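Local coordinates for protein purine nucleoside phosphorylase (Schistosoma mansoni, PDB 6B37) that probably catalyses the reversible phosphorolysis of purine nucleosides such as inosine and guanosine, releasing the free base and a ribose 1-phosphate, at residues Gly192-Asn197 with Ser222-Val227. Sequence-based numbering, arbitrary orientation.
Sequences GVYAFN and STVPEV. With CGD (1,3-benzothiazol-2-ol), chain H.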
loop_
_atom_site.group_PDB
_atom_site.type_symbol
_atom_site.label_atom_id
_atom_site.label_comp_id
_atom_site.label_asym_id
_atom_site.label_seq_id
_atom_site.Cartn_x
_atom_site.Cartn_y
_atom_site.Cartn_z
ATOM N N GLY A 192 -22.082 -4.776 -8.821
ATOM C CA GLY A 192 -21.280 -3.710 -8.230
ATOM C C GLY A 192 -19.779 -3.932 -8.293
ATOM O O GLY A 192 -19.285 -5.008 -8.657
ATOM N N VAL A 193 -19.062 -2.863 -7.906
ATOM C CA VAL A 193 -17.597 -2.799 -7.849
ATOM C C VAL A 193 -17.114 -3.123 -6.431
ATOM O O VAL A 193 -17.597 -2.523 -5.459
ATOM C CB VAL A 193 -17.120 -1.404 -8.277
ATOM C CG1 VAL A 193 -15.611 -1.264 -8.098
ATOM C CG2 VAL A 193 -17.531 -1.076 -9.739
ATOM N N TYR A 194 -16.154 -4.058 -6.323
ATOM C CA TYR A 194 -15.591 -4.553 -5.055
ATOM C C TYR A 194 -14.257 -3.876 -4.721
ATOM O O TYR A 194 -13.303 -3.969 -5.499
ATOM C CB TYR A 194 -15.382 -6.055 -5.152
ATOM C CG TYR A 194 -14.835 -6.801 -3.954
ATOM C CD1 TYR A 194 -15.672 -7.516 -3.119
ATOM C CD2 TYR A 194 -13.472 -6.885 -3.727
ATOM C CE1 TYR A 194 -15.178 -8.259 -2.055
ATOM C CE2 TYR A 194 -12.977 -7.627 -2.675
ATOM C CZ TYR A 194 -13.824 -8.304 -1.834
ATOM O OH TYR A 194 -13.368 -9.083 -0.802
ATOM N N ALA A 195 -14.205 -3.207 -3.560
ATOM C CA ALA A 195 -12.966 -2.646 -3.028
ATOM C C ALA A 195 -12.260 -3.685 -2.166
ATOM O O ALA A 195 -12.859 -4.234 -1.243
ATOM C CB ALA A 195 -13.270 -1.412 -2.181
ATOM N N PHE A 196 -10.981 -3.945 -2.447
ATOM C CA PHE A 196 -10.151 -4.859 -1.648
ATOM C C PHE A 196 -9.454 -4.078 -0.529
ATOM O O PHE A 196 -8.559 -3.264 -0.809
ATOM C CB PHE A 196 -9.138 -5.548 -2.562
ATOM C CG PHE A 196 -8.195 -6.524 -1.869
ATOM C CD1 PHE A 196 -8.528 -7.148 -0.686
ATOM C CD2 PHE A 196 -6.969 -6.872 -2.488
ATOM C CE1 PHE A 196 -7.649 -8.051 -0.050
ATOM C CE2 PHE A 196 -6.108 -7.771 -1.876
ATOM C CZ PHE A 196 -6.446 -8.383 -0.660
ATOM N N ASN A 197 -9.949 -4.252 0.704
ATOM C CA ASN A 197 -9.320 -3.802 1.955
ATOM C C ASN A 197 -8.395 -4.910 2.440
ATOM O O ASN A 197 -8.858 -6.007 2.776
ATOM C CB ASN A 197 -10.428 -3.506 2.982
ATOM C CG ASN A 197 -9.914 -3.339 4.415
ATOM O OD1 ASN A 197 -8.770 -2.932 4.639
ATOM N ND2 ASN A 197 -10.776 -3.636 5.398
ATOM N N SER A 222 -10.887 -10.326 0.754
ATOM C CA SER A 222 -10.468 -11.535 0.048
ATOM C C SER A 222 -10.662 -11.320 -1.461
ATOM O O SER A 222 -10.830 -10.196 -1.937
ATOM C CB SER A 222 -11.266 -12.747 0.536
ATOM O OG SER A 222 -12.614 -12.671 0.072
ATOM N N THR A 223 -10.631 -12.430 -2.204
ATOM C CA THR A 223 -11.172 -12.584 -3.557
ATOM C C THR A 223 -10.275 -11.969 -4.649
ATOM O O THR A 223 -9.884 -12.678 -5.601
ATOM C CB THR A 223 -12.613 -12.053 -3.608
ATOM O OG1 THR A 223 -13.413 -12.853 -2.723
ATOM C CG2 THR A 223 -13.213 -12.198 -5.019
ATOM N N VAL A 224 -9.909 -10.682 -4.553
ATOM C CA VAL A 224 -9.106 -10.054 -5.623
ATOM C C VAL A 224 -7.787 -10.776 -5.890
ATOM O O VAL A 224 -7.412 -10.913 -7.081
ATOM C CB VAL A 224 -8.949 -8.547 -5.335
ATOM C CG1 VAL A 224 -7.916 -7.843 -6.229
ATOM C CG2 VAL A 224 -10.321 -7.847 -5.523
ATOM N N PRO A 225 -7.025 -11.257 -4.891
ATOM C CA PRO A 225 -5.769 -12.002 -5.225
ATOM C C PRO A 225 -6.022 -13.242 -6.079
ATOM O O PRO A 225 -5.303 -13.442 -7.092
ATOM C CB PRO A 225 -5.184 -12.335 -3.843
ATOM C CG PRO A 225 -5.715 -11.156 -2.962
ATOM C CD PRO A 225 -7.137 -11.016 -3.425
ATOM N N GLU A 226 -7.026 -14.056 -5.718
ATOM C CA GLU A 226 -7.351 -15.263 -6.498
ATOM C C GLU A 226 -7.858 -14.911 -7.891
ATOM O O GLU A 226 -7.546 -15.618 -8.862
ATOM C CB GLU A 226 -8.398 -16.128 -5.786
ATOM C CG GLU A 226 -8.054 -16.612 -4.421
ATOM C CD GLU A 226 -8.621 -15.700 -3.351
ATOM O OE1 GLU A 226 -8.147 -14.584 -3.255
ATOM O OE2 GLU A 226 -9.564 -16.088 -2.623
ATOM N N VAL A 227 -8.704 -13.873 -8.004
ATOM C CA VAL A 227 -9.187 -13.419 -9.316
ATOM C C VAL A 227 -8.018 -13.074 -10.234
ATOM O O VAL A 227 -8.018 -13.455 -11.421
ATOM C CB VAL A 227 -10.137 -12.211 -9.169
ATOM C CG1 VAL A 227 -10.474 -11.594 -10.539
ATOM C CG2 VAL A 227 -11.423 -12.658 -8.483
HETATM C C4 CGD H . -18.452 -7.811 6.413
HETATM C C5 CGD H . -17.412 -8.238 5.983
HETATM C C6 CGD H . -16.205 -7.474 5.613
HETATM C C3 CGD H . -18.700 -6.796 6.619
HETATM C C2 CGD H . -17.992 -5.858 6.467
HETATM C C1 CGD H . -16.620 -5.886 5.932
HETATM O O CGD H . -13.175 -5.374 4.669
HETATM C C CGD H . -14.373 -5.924 5.083
HETATM S S CGD H . -14.725 -7.552 5.054
HETATM N N CGD H . -15.425 -4.965 5.593
HETATM O O HOH W 1 -14.847 -10.333 1.218
#
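Phe196 and Tyr194, two residues apart on strand 189-196, pack against Val224 and Pro225 of the first helical turn of 224-232 on the apolar side of this contact. Packing is closest at Pro225, whose CG lies 3.6 Å from Phe196 CE2, while its CD makes an off-centre CH-pi contact, 29° from the normal of the Phe196 ring. Val224 serves both rings: CB approaches Phe196 CD2 at 3.9 Å, and its methyl branches diverge, CG1 toward Phe196 CD2 and CG2 toward Tyr194 CD2 at 3.8 Å. In the loop before the helix, Ser222 N donates a hydrogen bond to Tyr194 OH (3.2 Å, 162° at the hydrogen); a chi1 of -179°, with CG anti to the backbone N, extends the ring that way. The wetter side begins at this hydroxyl. A water in the plane of the Tyr194 ring lies 2.8 Å from OH, and Ser222 is partly exposed. Beyond the strand end, Asn197 ND2 donates to O of the bound benzothiazolol (3.1 Å), linking the strand to the ligand pocket. Within the phosphorylase-superfamily fold, Tyr194 also packs on Ile134 of strand 131-139 and Ser241 of strand 236-246, while Val224 packs on His137 and Asn139 of strand 131-139.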